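Local coordinates for Rik1-associated factor 1 (Schizosaccharomyces pombe, PDB 4O9D), which serves as a WD-repeat subunit of the Clr4 methyltransferase complex, which helps to establish heterochromatin by methylating histone H3, at residues E43-G48 / E70-L75; K198-Y203 / L239-S244; G258-L263 / N282-S287; T395-C398 / D402-M405. All blocks are in the same frame, centred on the assembly; numbering follows the deposited sequence.

Interaction 1: residues E43-G48 / E70-L75; sequences EKFALG and ETIQSL. With EDO (1,2-ethanediol), chain C.
Ile72 meets Phe45 and Leu47 through one methyl, and the packing is wholly apolar. CD1 of Ile72 lies 4.0 Å from Phe45 CE1, approaching the ring obliquely. The same methyl is 4.2 Å from Leu47 CD1, and its side chain crosses both partners at about a right angle. The extended isoleucine chain accounts for the reach: CG1 is anti to the backbone N (chi1 -161°) and CD1 continues straight outward. Phe419 packs on both Phe45 and Ile72, while Phe26 of the adjoining blade touches Leu47 and Ile72, so this apolar face looks into an interface between blades.

No hydrogen bond joins 43-48 to 70-75, because strand 62-66 runs between them. They are next-but-one strands of a single beta-propeller blade, and Trp63 of the intervening strand also touches Ile72. At the start of 71-74, Glu70 and Thr71 both face Asp66 in a G1 beta bulge.

The polar link is indirect and probably owes its presence to the crystallisation liquor. Thr71 OG1 is hydrogen-bonded to O2 of a 1,2-ethanediol at 2.7 Å, and Lys44 NZ makes a weak bond to O1 of that molecule at 3.1 Å. The bend at the end of the lysine chain (chi4 -92°) turns NZ to its place, where it also forms a salt bridge with Asp66.

Interaction 2: residues K198-Y203 / L239-S244; sequences KVIIGY and LYMHPS
ND1 of His242, one residue beyond the Met241 that touches Ile200, is gripped twice by Ser244. The hydroxyl OG of Ser244 lies 2.9 Å from His242 ND1, and the backbone N of Ser244 donates to the same ND1 over 3.2 Å. The second bond is fairly straight, yet its donor stands 39° out of the imidazole plane. Pro243 CD sits 3.1 Å above the plane of the His242 ring, over its centre, so the imidazole is held flat against the turn that follows the strand. Ser244 OG also bonds to Val246 N, tying this turn to the chain beyond it.

Across the contact only methyl groups meet, one of them the S-methyl of Met241. Ile200 uses two of its branches: CG2 meets Leu239 CD1 at 4.0 Å, and CD1 meets Met241 CE at 4.2 Å. The methionine leaves the strand with CG opposite the backbone N, then bends at chi2 and again at chi3 (70°), which swings its terminal methyl round to the isoleucine. Strand 198-204 is the second strand of one propeller blade, and 235-241 opens the next. Phe248, on the strand paired with 235-241, touches both Ile200 and Met241, while Leu185 of the first blade packs on Leu239.

Because no hydrogen bond crosses between the segments, the two blades meet here through van der Waals contact of branched and flexible side chains.

Interaction 3: residues G258-L263 / N282-S287; sequences GRVYYL and NHATIS
The Tyr262 ring presents its edge to Ile286: the CD1 methyl of the isoleucine lies near the ring plane, 3.8 Å from Tyr262 CE1 and 4.0 Å from Tyr262 CD1. The two side chains cross at about a right angle. Tyr262 has CG opposite the backbone N (chi1 175°), and although its CB does not aim at the neighbouring strand, the ring swings over to it. The other flat pair is within 258-263, where Arg259 and Tyr261 come off the strand away from the contact. Arg259 NE donates to Tyr261 OH at 3.0 Å, the hydroxyl lying in the guanidinium plane at its edge and the bond bending little (164°). Glu234 OE1 bonds to the same hydroxyl.

The fold is a beta propeller: strand 258-264 is third in its blade, and 281-286, within the second WD repeat, begins the next blade. Their CA atoms are 7.2 Å apart at Val260 and Ala284 but 8.8 Å at Tyr262 and Ile286. The closer end is therefore bridged by small groups, Val260 CG1 against Ala284 CB at 4.1 Å, and the wider one by the tyrosine ring and the full isoleucine chain. Val293 and Ser295, on the strand beside 281-286, also pack on Val260.

Polar groups of 282-287 look elsewhere: Ala284 N bonds to Ser238 OG of the preceding blade, and Thr285, pointing away from 258-263, bonds through OG1 to Thr294 and Trp344.

Interaction 4: residues T395-C398 / D402-M405; sequences TVCC and DVNM
Val396 and Asn404 satisfy each other's backbones as the hydrogen-bonded pair of an antiparallel hairpin. Val396 N donates to Asn404 O at 2.8 Å, and Asn404 N returns a bond of 2.8 Å to Val396 O. Toward the turn, Cys398 N reaches Asp402 O at 3.1 Å, tilted 19° from the carbonyl plane. A water donates to Asp402 O as well and also to Cys398 O, the latter at 2.9 Å, so the main-chain carbonyl of Asp402 serves two donors.

The main polar partners of the side chains lie off the hairpin: Thr395 OG1 bonds to Tyr38 OH, Asn404 OD1 to His25 ND1, and Asp402 OD1 to Asn27 ND2. On the face carrying Thr395, Cys397, Val403 and Met405 the fit is mostly apolar, with Thr395 CG2 at 3.7 Å from Val403 CG1. Thr395 and Met405 lie side by side there, OG1 of the threonine 3.5 Å from Met405 CE.

This hairpin belongs to the propeller blade that strand 21-26 completes beside 403-407, the closure familiar from WD propellers. Backbone bonds thus fix the strand register, while the bonds to His25 and Asn27 tie the hairpin to the N-terminal end of the chain.

In the fold
Interactions 1 to 4 are spread round an eight-bladed propeller. Interaction 4 is the one that pairs adjacent strands with backbone hydrogen bonds; the direct contacts of the others are apolar side-chain packing, with a 1,2-ethanediol bridging polar groups in interaction 1. Interaction 1 skips a strand within a single blade, whereas interactions 2 and 3 join successive blades and share the sheet holding 235-241 and 258-264. These two touch, His242 bonding weakly to Ser287 O. Interactions 1 and 4 also meet, Phe45 CD1 packing on Met405 CE, and this pair sits at the blade interface near the chain ends. Interactions 1, 3 and 4 are buried, interaction 2 partly so.

Interaction 1: residues E43-G48 / E70-L75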
# COMPACT_ATOMS: atom_id res chain seq x y z
N GLU A 43 2.83 6.62 -17.36
CA GLU A 43 3.67 7.68 -17.93
C GLU A 43 4.38 8.46 -16.84
O GLU A 43 5.39 9.13 -17.09
CB GLU A 43 2.80 8.64 -18.76
CG GLU A 43 2.46 8.09 -20.13
CD GLU A 43 1.46 8.92 -20.90
OE1 GLU A 43 1.12 8.51 -22.03
OE2 GLU A 43 1.00 9.97 -20.38
N LYS A 44 3.86 8.38 -15.62
CA LYS A 44 4.38 9.17 -14.51
C LYS A 44 4.32 8.32 -13.26
O LYS A 44 3.54 7.37 -13.22
CB LYS A 44 3.54 10.44 -14.33
CG LYS A 44 3.58 11.37 -15.53
CD LYS A 44 2.86 12.68 -15.24
CE LYS A 44 3.17 13.74 -16.29
NZ LYS A 44 4.34 14.57 -15.88
N PHE A 45 5.13 8.66 -12.27
CA PHE A 45 5.15 7.93 -11.01
C PHE A 45 5.31 8.95 -9.88
O PHE A 45 5.65 10.10 -10.13
CB PHE A 45 6.31 6.93 -10.99
CG PHE A 45 7.65 7.59 -10.98
CD1 PHE A 45 8.25 7.94 -9.78
CD2 PHE A 45 8.31 7.89 -12.18
CE1 PHE A 45 9.52 8.56 -9.77
CE2 PHE A 45 9.56 8.51 -12.18
CZ PHE A 45 10.16 8.86 -10.98
N ALA A 46 5.07 8.52 -8.66
CA ALA A 46 5.27 9.38 -7.51
C ALA A 46 5.82 8.59 -6.33
O ALA A 46 5.50 7.42 -6.15
CB ALA A 46 3.95 10.12 -7.11
N LEU A 47 6.65 9.25 -5.53
CA LEU A 47 7.34 8.63 -4.40
C LEU A 47 7.02 9.38 -3.13
O LEU A 47 7.22 10.59 -3.08
CB LEU A 47 8.86 8.69 -4.61
CG LEU A 47 9.44 8.17 -5.92
CD1 LEU A 47 10.96 8.48 -5.98
CD2 LEU A 47 9.20 6.67 -6.08
N GLY A 48 6.57 8.67 -2.10
CA GLY A 48 6.39 9.27 -0.79
C GLY A 48 7.28 8.63 0.25
O GLY A 48 7.38 7.41 0.32
N GLU A 70 12.33 11.64 -18.10
CA GLU A 70 13.30 11.21 -17.12
C GLU A 70 13.65 12.36 -16.18
O GLU A 70 14.80 12.56 -15.78
CB GLU A 70 14.54 10.64 -17.83
CG GLU A 70 14.14 9.65 -18.91
CD GLU A 70 15.32 8.85 -19.48
OE1 GLU A 70 16.50 9.14 -19.14
OE2 GLU A 70 15.05 7.92 -20.27
N THR A 71 12.62 13.12 -15.82
CA THR A 71 12.76 14.21 -14.86
C THR A 71 11.91 13.94 -13.63
O THR A 71 10.95 13.18 -13.67
CB THR A 71 12.33 15.55 -15.47
OG1 THR A 71 10.96 15.47 -15.87
CG2 THR A 71 13.20 15.89 -16.70
N ILE A 72 12.28 14.59 -12.54
CA ILE A 72 11.59 14.42 -11.28
C ILE A 72 11.54 15.76 -10.51
O ILE A 72 12.46 16.57 -10.59
CB ILE A 72 12.23 13.25 -10.46
CG1 ILE A 72 11.26 12.73 -9.39
CG2 ILE A 72 13.55 13.63 -9.85
CD1 ILE A 72 11.85 11.62 -8.56
N GLN A 73 10.46 15.97 -9.78
CA GLN A 73 10.20 17.26 -9.13
C GLN A 73 9.69 17.04 -7.71
O GLN A 73 8.85 16.17 -7.50
CB GLN A 73 9.16 18.05 -9.92
CG GLN A 73 8.88 19.41 -9.31
CD GLN A 73 7.67 20.10 -9.93
OE1 GLN A 73 7.10 19.64 -10.93
NE2 GLN A 73 7.27 21.21 -9.33
N SER A 74 10.22 17.82 -6.77
CA SER A 74 9.86 17.76 -5.36
C SER A 74 8.63 18.61 -5.12
O SER A 74 8.57 19.74 -5.61
CB SER A 74 11.02 18.30 -4.50
OG SER A 74 10.72 18.26 -3.11
N LEU A 75 7.65 18.12 -4.36
CA LEU A 75 6.40 18.88 -4.14
C LEU A 75 6.35 19.57 -2.78
O LEU A 75 7.08 19.20 -1.87
CB LEU A 75 5.14 18.00 -4.28
CG LEU A 75 4.84 17.26 -5.59
CD1 LEU A 75 3.46 16.52 -5.51
CD2 LEU A 75 4.87 18.21 -6.76
C1 EDO C . 7.36 15.76 -12.86
O1 EDO C . 6.21 15.84 -13.71
C2 EDO C . 8.62 15.52 -13.69
O2 EDO C . 8.72 16.44 -14.78

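Interaction 2: residues K198-Y203 / L239-S244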
# COMPACT_ATOMS: atom_id res chain seq x y z
N LYS A 198 -19.02 -0.88 -2.62
CA LYS A 198 -18.97 -0.94 -1.15
C LYS A 198 -17.54 -0.55 -0.74
O LYS A 198 -16.62 -0.61 -1.55
CB LYS A 198 -19.31 -2.35 -0.64
CG LYS A 198 -20.61 -2.97 -1.19
CD LYS A 198 -21.83 -2.18 -0.71
CE LYS A 198 -23.14 -2.71 -1.32
NZ LYS A 198 -24.36 -2.28 -0.55
N VAL A 199 -17.38 -0.18 0.53
CA VAL A 199 -16.10 0.28 1.06
C VAL A 199 -15.81 -0.62 2.24
O VAL A 199 -16.61 -0.73 3.18
CB VAL A 199 -16.20 1.73 1.55
CG1 VAL A 199 -14.85 2.22 2.11
CG2 VAL A 199 -16.70 2.63 0.41
N ILE A 200 -14.66 -1.28 2.19
CA ILE A 200 -14.21 -2.13 3.27
C ILE A 200 -13.26 -1.30 4.12
O ILE A 200 -12.35 -0.66 3.60
CB ILE A 200 -13.44 -3.37 2.70
CG1 ILE A 200 -14.33 -4.15 1.72
CG2 ILE A 200 -12.93 -4.24 3.82
CD1 ILE A 200 -13.47 -4.98 0.66
N ILE A 201 -13.45 -1.29 5.43
CA ILE A 201 -12.52 -0.60 6.31
C ILE A 201 -11.95 -1.51 7.40
O ILE A 201 -12.68 -2.22 8.10
CB ILE A 201 -13.19 0.57 7.04
CG1 ILE A 201 -13.80 1.54 6.03
CG2 ILE A 201 -12.17 1.30 7.94
CD1 ILE A 201 -14.31 2.81 6.67
N GLY A 202 -10.64 -1.45 7.57
CA GLY A 202 -9.99 -2.28 8.58
C GLY A 202 -9.56 -1.38 9.70
O GLY A 202 -9.03 -0.30 9.44
N TYR A 203 -9.80 -1.82 10.94
CA TYR A 203 -9.46 -1.03 12.12
C TYR A 203 -8.36 -1.68 12.96
O TYR A 203 -8.25 -2.92 13.02
CB TYR A 203 -10.71 -0.81 12.99
CG TYR A 203 -11.85 -0.08 12.31
CD1 TYR A 203 -12.73 -0.75 11.46
CD2 TYR A 203 -12.08 1.27 12.55
CE1 TYR A 203 -13.80 -0.08 10.84
CE2 TYR A 203 -13.14 1.95 11.92
CZ TYR A 203 -14.00 1.27 11.08
OH TYR A 203 -15.04 1.94 10.47
N LEU A 239 -5.03 -5.63 3.57
CA LEU A 239 -6.21 -5.97 2.76
C LEU A 239 -5.73 -6.11 1.34
O LEU A 239 -4.98 -5.25 0.85
CB LEU A 239 -7.25 -4.82 2.77
CG LEU A 239 -7.99 -4.42 4.03
CD1 LEU A 239 -9.05 -3.30 3.70
CD2 LEU A 239 -8.71 -5.59 4.66
N TYR A 240 -6.15 -7.17 0.67
CA TYR A 240 -5.71 -7.38 -0.70
C TYR A 240 -6.86 -7.95 -1.53
O TYR A 240 -7.38 -9.00 -1.19
CB TYR A 240 -4.49 -8.32 -0.73
CG TYR A 240 -3.96 -8.61 -2.10
CD1 TYR A 240 -4.60 -9.53 -2.94
CD2 TYR A 240 -2.80 -8.00 -2.56
CE1 TYR A 240 -4.09 -9.83 -4.20
CE2 TYR A 240 -2.28 -8.30 -3.84
CZ TYR A 240 -2.94 -9.21 -4.65
OH TYR A 240 -2.46 -9.49 -5.91
N MET A 241 -7.22 -7.26 -2.61
CA MET A 241 -8.32 -7.68 -3.49
C MET A 241 -7.78 -8.46 -4.71
O MET A 241 -6.86 -8.00 -5.41
CB MET A 241 -9.12 -6.44 -3.96
CG MET A 241 -10.25 -6.75 -4.95
SD MET A 241 -11.68 -7.56 -4.14
CE MET A 241 -12.33 -6.20 -3.16
N HIS A 242 -8.31 -9.66 -4.96
CA HIS A 242 -7.92 -10.39 -6.16
C HIS A 242 -8.26 -9.57 -7.41
O HIS A 242 -9.27 -8.85 -7.45
CB HIS A 242 -8.55 -11.78 -6.20
CG HIS A 242 -7.90 -12.69 -7.19
ND1 HIS A 242 -8.43 -12.94 -8.43
CD2 HIS A 242 -6.75 -13.41 -7.12
CE1 HIS A 242 -7.63 -13.76 -9.09
NE2 HIS A 242 -6.62 -14.07 -8.31
N PRO A 243 -7.40 -9.65 -8.44
CA PRO A 243 -7.60 -8.91 -9.70
C PRO A 243 -8.94 -9.24 -10.38
O PRO A 243 -9.41 -8.47 -11.20
CB PRO A 243 -6.45 -9.41 -10.60
CG PRO A 243 -5.42 -9.94 -9.68
CD PRO A 243 -6.16 -10.47 -8.48
N SER A 244 -9.52 -10.39 -10.06
CA SER A 244 -10.82 -10.77 -10.61
C SER A 244 -11.94 -10.15 -9.78
O SER A 244 -13.11 -10.20 -10.16
CB SER A 244 -11.00 -12.27 -10.58
OG SER A 244 -11.23 -12.69 -9.24

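Interaction 3: residues G258-L263 / N282-S287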
# COMPACT_ATOMS: atom_id res chain seq x y z
N GLY A 258 -0.95 -14.65 14.35
CA GLY A 258 -1.64 -13.93 13.32
C GLY A 258 -2.68 -14.75 12.62
O GLY A 258 -2.64 -15.92 12.63
N ARG A 259 -3.61 -14.09 11.99
CA ARG A 259 -4.64 -14.75 11.19
C ARG A 259 -4.84 -14.11 9.81
O ARG A 259 -4.64 -12.90 9.65
CB ARG A 259 -5.96 -14.78 11.98
CG ARG A 259 -5.98 -15.95 13.01
CD ARG A 259 -7.18 -15.93 13.92
NE ARG A 259 -8.43 -16.27 13.26
CZ ARG A 259 -8.85 -17.51 13.06
NH1 ARG A 259 -8.08 -18.53 13.43
NH2 ARG A 259 -10.01 -17.75 12.47
N VAL A 260 -5.24 -14.92 8.84
CA VAL A 260 -5.63 -14.41 7.53
C VAL A 260 -7.01 -14.92 7.17
O VAL A 260 -7.32 -16.14 7.27
CB VAL A 260 -4.66 -14.86 6.39
CG1 VAL A 260 -5.05 -14.16 5.10
CG2 VAL A 260 -3.21 -14.58 6.76
N TYR A 261 -7.86 -13.99 6.73
CA TYR A 261 -9.20 -14.33 6.29
C TYR A 261 -9.36 -14.18 4.80
O TYR A 261 -8.77 -13.28 4.19
CB TYR A 261 -10.22 -13.41 6.97
CG TYR A 261 -10.12 -13.47 8.47
CD1 TYR A 261 -10.83 -14.43 9.18
CD2 TYR A 261 -9.32 -12.59 9.17
CE1 TYR A 261 -10.75 -14.50 10.56
CE2 TYR A 261 -9.22 -12.64 10.54
CZ TYR A 261 -9.94 -13.60 11.24
OH TYR A 261 -9.84 -13.69 12.60
N TYR A 262 -10.17 -15.07 4.21
CA TYR A 262 -10.54 -14.98 2.81
C TYR A 262 -12.03 -14.63 2.78
O TYR A 262 -12.84 -15.32 3.42
CB TYR A 262 -10.30 -16.30 2.01
CG TYR A 262 -10.82 -16.14 0.60
CD1 TYR A 262 -10.09 -15.45 -0.36
CD2 TYR A 262 -12.11 -16.56 0.26
CE1 TYR A 262 -10.59 -15.24 -1.64
CE2 TYR A 262 -12.63 -16.35 -1.02
CZ TYR A 262 -11.85 -15.70 -1.97
OH TYR A 262 -12.34 -15.48 -3.24
N LEU A 263 -12.37 -13.55 2.10
CA LEU A 263 -13.75 -13.07 2.08
C LEU A 263 -14.30 -13.01 0.67
O LEU A 263 -13.65 -12.51 -0.24
CB LEU A 263 -13.84 -11.66 2.73
CG LEU A 263 -13.39 -11.58 4.19
CD1 LEU A 263 -11.97 -11.04 4.34
CD2 LEU A 263 -14.37 -10.69 4.98
N ASN A 282 2.70 -8.28 8.11
CA ASN A 282 2.79 -7.04 7.34
C ASN A 282 1.90 -7.06 6.09
O ASN A 282 1.29 -6.04 5.75
CB ASN A 282 4.23 -6.77 6.87
CG ASN A 282 5.18 -6.39 8.00
OD1 ASN A 282 4.77 -5.97 9.08
ND2 ASN A 282 6.47 -6.53 7.75
N HIS A 283 1.85 -8.20 5.38
CA HIS A 283 1.16 -8.26 4.09
C HIS A 283 0.56 -9.64 3.85
O HIS A 283 1.25 -10.66 4.00
CB HIS A 283 2.12 -7.96 2.92
CG HIS A 283 2.75 -6.60 2.97
ND1 HIS A 283 2.05 -5.45 2.70
CD2 HIS A 283 4.01 -6.21 3.30
CE1 HIS A 283 2.84 -4.40 2.86
NE2 HIS A 283 4.04 -4.84 3.21
N ALA A 284 -0.71 -9.67 3.44
CA ALA A 284 -1.34 -10.90 2.96
C ALA A 284 -1.71 -10.73 1.49
O ALA A 284 -2.07 -9.61 1.07
CB ALA A 284 -2.59 -11.19 3.77
N THR A 285 -1.62 -11.80 0.69
CA THR A 285 -2.08 -11.72 -0.70
C THR A 285 -2.87 -12.96 -1.12
O THR A 285 -3.02 -13.92 -0.36
CB THR A 285 -0.91 -11.54 -1.74
OG1 THR A 285 -0.23 -12.80 -1.92
CG2 THR A 285 0.08 -10.47 -1.28
N ILE A 286 -3.44 -12.88 -2.31
CA ILE A 286 -3.97 -14.06 -2.98
C ILE A 286 -3.22 -14.18 -4.29
O ILE A 286 -3.03 -13.16 -4.96
CB ILE A 286 -5.45 -13.89 -3.36
CG1 ILE A 286 -6.32 -13.61 -2.14
CG2 ILE A 286 -5.93 -15.15 -4.09
CD1 ILE A 286 -7.69 -13.00 -2.51
N SER A 287 -2.89 -15.39 -4.71
CA SER A 287 -2.24 -15.58 -6.01
C SER A 287 -3.12 -15.12 -7.17
O SER A 287 -4.34 -15.03 -7.03
CB SER A 287 -1.83 -17.05 -6.24
OG SER A 287 -2.97 -17.90 -6.32

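Interaction 4: residues T395-C398 / D402-M405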
# COMPACT_ATOMS: atom_id res chain seq x y z
N THR A 395 9.80 -1.06 -8.77
CA THR A 395 10.49 -0.06 -7.98
C THR A 395 10.72 -0.69 -6.61
O THR A 395 9.79 -1.22 -6.02
CB THR A 395 9.63 1.26 -7.85
OG1 THR A 395 9.38 1.82 -9.15
CG2 THR A 395 10.38 2.28 -7.04
N VAL A 396 11.96 -0.63 -6.12
CA VAL A 396 12.31 -1.21 -4.85
C VAL A 396 13.07 -0.19 -4.02
O VAL A 396 13.95 0.48 -4.53
CB VAL A 396 13.17 -2.49 -5.08
CG1 VAL A 396 13.56 -3.13 -3.76
CG2 VAL A 396 12.40 -3.47 -5.95
N CYS A 397 12.72 -0.07 -2.74
CA CYS A 397 13.32 0.95 -1.85
C CYS A 397 13.89 0.32 -0.59
O CYS A 397 13.42 -0.73 -0.15
CB CYS A 397 12.27 1.96 -1.42
SG CYS A 397 11.10 2.49 -2.69
N CYS A 398 14.88 0.96 0.02
CA CYS A 398 15.47 0.39 1.24
C CYS A 398 15.74 1.47 2.28
O CYS A 398 15.63 2.65 2.00
CB CYS A 398 16.76 -0.39 0.93
SG CYS A 398 18.17 0.61 0.35
N ASP A 402 17.42 4.93 -0.51
CA ASP A 402 17.63 4.40 -1.86
C ASP A 402 16.33 4.02 -2.52
O ASP A 402 15.50 3.35 -1.93
CB ASP A 402 18.56 3.18 -1.85
CG ASP A 402 20.04 3.57 -1.86
OD1 ASP A 402 20.34 4.72 -2.23
OD2 ASP A 402 20.88 2.73 -1.48
N VAL A 403 16.17 4.43 -3.77
CA VAL A 403 15.07 3.98 -4.61
C VAL A 403 15.61 3.46 -5.94
O VAL A 403 16.16 4.23 -6.74
CB VAL A 403 14.06 5.13 -4.88
CG1 VAL A 403 12.93 4.68 -5.82
CG2 VAL A 403 13.50 5.61 -3.58
N ASN A 404 15.49 2.15 -6.16
CA ASN A 404 15.88 1.56 -7.44
C ASN A 404 14.69 1.29 -8.35
O ASN A 404 13.71 0.67 -7.94
CB ASN A 404 16.67 0.25 -7.22
CG ASN A 404 18.03 0.50 -6.59
OD1 ASN A 404 18.45 1.64 -6.44
ND2 ASN A 404 18.71 -0.57 -6.23
N MET A 405 14.79 1.76 -9.59
CA MET A 405 13.77 1.49 -10.61
C MET A 405 14.29 0.55 -11.71
O MET A 405 15.34 0.83 -12.33
CB MET A 405 13.32 2.78 -11.29
CG MET A 405 12.32 3.63 -10.53
SD MET A 405 11.05 4.29 -11.65
CE MET A 405 9.91 4.99 -10.46
O HOH W 1 13.96 4.58 0.54